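Local coordinates for protein fucose-specific lectin (Aleuria aurantia, PDB 6GKE) that binds L-fucose, with strongest preference for alpha-1,6-linked core fucose on glycoproteins, through sites lying between adjacent blades of a six-bladed beta-propeller, at residues I168-I173 / L178-Q183. The protein carries 1 engineered substitution. Sequence-based numbering, arbitrary orientation.
With FUC (alpha-L-fucopyranose), chain F.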
loop_
_atom_site.group_PDB
_atom_site.type_symbol
_atom_site.label_atom_id
_atom_site.label_comp_id
_atom_site.label_asym_id
_atom_site.label_seq_id
_atom_site.Cartn_x
_atom_site.Cartn_y
_atom_site.Cartn_z
ATOM N N ILE A 168 -7.511 -18.256 8.026
ATOM C CA ILE A 168 -7.369 -19.645 8.465
ATOM C C ILE A 168 -6.159 -19.711 9.394
ATOM O O ILE A 168 -5.078 -19.292 9.006
ATOM C CB ILE A 168 -7.185 -20.637 7.295
ATOM C CG1 ILE A 168 -8.206 -20.432 6.174
ATOM C CG2 ILE A 168 -7.212 -22.064 7.827
ATOM C CD1 ILE A 168 -7.905 -21.218 4.914
ATOM N N GLY A 169 -6.371 -20.238 10.603
ATOM C CA GLY A 169 -5.303 -20.584 11.517
ATOM C C GLY A 169 -5.198 -22.093 11.628
ATOM O O GLY A 169 -6.216 -22.775 11.606
ATOM N N ALA A 170 -3.980 -22.624 11.713
ATOM C CA ALA A 170 -3.793 -24.074 11.762
ATOM C C ALA A 170 -2.644 -24.405 12.710
ATOM O O ALA A 170 -1.543 -23.898 12.543
ATOM C CB ALA A 170 -3.519 -24.624 10.383
ATOM N N THR A 171 -2.890 -25.292 13.675
ATOM C CA THR A 171 -1.833 -25.663 14.605
ATOM C C THR A 171 -1.957 -27.144 14.970
ATOM O O THR A 171 -3.061 -27.668 15.131
ATOM C CB THR A 171 -1.837 -24.720 15.817
ATOM O OG1 THR A 171 -0.706 -24.998 16.645
ATOM C CG2 THR A 171 -3.093 -24.802 16.653
ATOM N N ALA A 172 -0.800 -27.802 15.101
ATOM C CA ALA A 172 -0.718 -29.161 15.618
ATOM C C ALA A 172 -0.506 -29.069 17.128
ATOM O O ALA A 172 0.584 -28.738 17.587
ATOM C CB ALA A 172 0.398 -29.927 14.949
ATOM N N ILE A 173 -1.567 -29.336 17.891
ATOM C CA ILE A 173 -1.545 -29.146 19.347
ATOM C C ILE A 173 -0.872 -30.326 20.053
ATOM O O ILE A 173 -0.609 -30.259 21.248
ATOM C CB ILE A 173 -2.963 -28.892 19.893
ATOM C CG1 ILE A 173 -3.870 -30.122 19.796
ATOM C CG2 ILE A 173 -3.580 -27.673 19.223
ATOM C CD1 ILE A 173 -5.143 -29.998 20.612
ATOM N N LEU A 178 -4.836 -31.948 15.552
ATOM C CA LEU A 178 -4.885 -30.725 14.749
ATOM C C LEU A 178 -6.061 -29.853 15.172
ATOM O O LEU A 178 -7.141 -30.369 15.455
ATOM C CB LEU A 178 -5.062 -31.079 13.271
ATOM C CG LEU A 178 -4.193 -32.214 12.742
ATOM C CD1 LEU A 178 -4.430 -32.382 11.251
ATOM C CD2 LEU A 178 -2.715 -31.990 13.038
ATOM N N ARG A 179 -5.853 -28.533 15.149
ATOM C CA ARG A 179 -6.926 -27.581 15.372
ATOM C C ARG A 179 -6.848 -26.500 14.293
ATOM O O ARG A 179 -5.793 -25.892 14.084
ATOM C CB ARG A 179 -6.849 -26.954 16.766
ATOM C CG ARG A 179 -7.023 -27.942 17.914
ATOM C CD ARG A 179 -8.409 -28.570 17.971
ATOM N NE ARG A 179 -8.587 -29.457 19.114
ATOM C CZ ARG A 179 -8.295 -30.758 19.133
ATOM N NH1 ARG A 179 -7.761 -31.356 18.077
ATOM N NH2 ARG A 179 -8.547 -31.465 20.224
ATOM N N ILE A 180 -7.980 -26.291 13.618
ATOM C CA ILE A 180 -8.104 -25.354 12.504
ATOM C C ILE A 180 -9.157 -24.316 12.883
ATOM O O ILE A 180 -10.245 -24.679 13.329
ATOM C CB ILE A 180 -8.504 -26.077 11.202
ATOM C CG1 ILE A 180 -7.660 -27.331 10.941
ATOM C CG2 ILE A 180 -8.493 -25.097 10.037
ATOM C CD1 ILE A 180 -6.167 -27.102 10.833
ATOM N N TYR A 181 -8.813 -23.039 12.699
ATOM C CA TYR A 181 -9.660 -21.907 13.065
ATOM C C TYR A 181 -9.978 -21.118 11.801
ATOM O O TYR A 181 -9.112 -20.877 10.974
ATOM C CB TYR A 181 -8.968 -21.032 14.117
ATOM C CG TYR A 181 -8.658 -21.821 15.355
ATOM C CD1 TYR A 181 -9.608 -21.998 16.344
ATOM C CD2 TYR A 181 -7.456 -22.496 15.481
ATOM C CE1 TYR A 181 -9.364 -22.805 17.442
ATOM C CE2 TYR A 181 -7.194 -23.304 16.573
ATOM C CZ TYR A 181 -8.155 -23.469 17.554
ATOM O OH TYR A 181 -7.903 -24.299 18.614
ATOM N N TYR A 182 -11.240 -20.719 11.663
ATOM C CA TYR A 182 -11.692 -20.013 10.467
ATOM C C TYR A 182 -12.913 -19.180 10.846
ATOM O O TYR A 182 -13.467 -19.369 11.917
ATOM C CB TYR A 182 -12.018 -21.015 9.357
ATOM C CG TYR A 182 -13.140 -21.955 9.716
ATOM C CD1 TYR A 182 -12.910 -23.108 10.448
ATOM C CD2 TYR A 182 -14.448 -21.660 9.374
ATOM C CE1 TYR A 182 -13.945 -23.950 10.818
ATOM C CE2 TYR A 182 -15.495 -22.496 9.726
ATOM C CZ TYR A 182 -15.244 -23.643 10.455
ATOM O OH TYR A 182 -16.286 -24.452 10.808
ATOM N N GLN A 183 -13.336 -18.282 9.955
ATOM C CA GLN A 183 -14.489 -17.447 10.230
ATOM C C GLN A 183 -15.665 -17.946 9.389
ATOM O O GLN A 183 -15.610 -17.953 8.161
ATOM C CB GLN A 183 -14.170 -15.980 9.954
ATOM C CG GLN A 183 -15.290 -15.040 10.385
ATOM C CD GLN A 183 -14.868 -13.594 10.324
ATOM O OE1 GLN A 183 -14.164 -13.176 9.408
ATOM N NE2 GLN A 183 -15.315 -12.809 11.290
HETATM C C1 FUC F . -11.457 -30.039 22.047
HETATM C C2 FUC F . -12.033 -28.732 21.526
HETATM C C3 FUC F . -11.508 -27.557 22.351
HETATM C C4 FUC F . -9.979 -27.575 22.347
HETATM C C5 FUC F . -9.512 -28.901 22.933
HETATM C C6 FUC F . -7.995 -29.029 22.959
HETATM O O1 FUC F . -12.034 -30.275 23.324
HETATM O O2 FUC F . -13.467 -28.796 21.558
HETATM O O3 FUC F . -12.055 -26.325 21.881
HETATM O O4 FUC F . -9.460 -27.479 21.019
HETATM O O5 FUC F . -10.029 -29.975 22.134
#
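Strands 168-173 and 178-183 form the first beta hairpin of a four-stranded propeller blade, and the turn end of the hairpin helps build a fucose site. The pairing is antiparallel. Gly169 and Tyr181 exchange two backbone hydrogen bonds, both 2.8 Å from N to O. Thr171 and Arg179 form the second hydrogen-bonded pair. On the face of Ala170 and Ile180, Ile180 CD1 reaches Ala170 CB at 3.7 Å, and Tyr133 of strand 129-134 packs on this patch. On the other face, Thr171 CG2 lies at the edge of the Tyr181 ring. The Tyr181 hydroxyl is hydrogen-bonded to Glu191, which itself binds fucose.

Next to the turn, Ile173 CD1 sits over the centre of the Arg179 guanidinium, 3.6 Å from CZ. Ile173 CG2 meets the aliphatic part of the same chain, 3.7 Å from Arg179 CG. The Arg179 chain bends about its CB-CG bond (chi2 -65°), which helps bring NH1 back to Leu178 O, to which it donates a hydrogen bond of 2.9 Å. Leu178 O lies in the guanidinium plane, but NH1 comes to it from above the carbonyl plane. Arg179 NE donates to fucose O4 at 2.9 Å, and NH2 donates to the ring oxygen O5 at 2.8 Å. NH2 also forms a salt bridge with Asp195. These polar contacts fix the guanidinium's rotation, presenting NE and NH2 to the sugar, while the Ile173 methyl packs on one face.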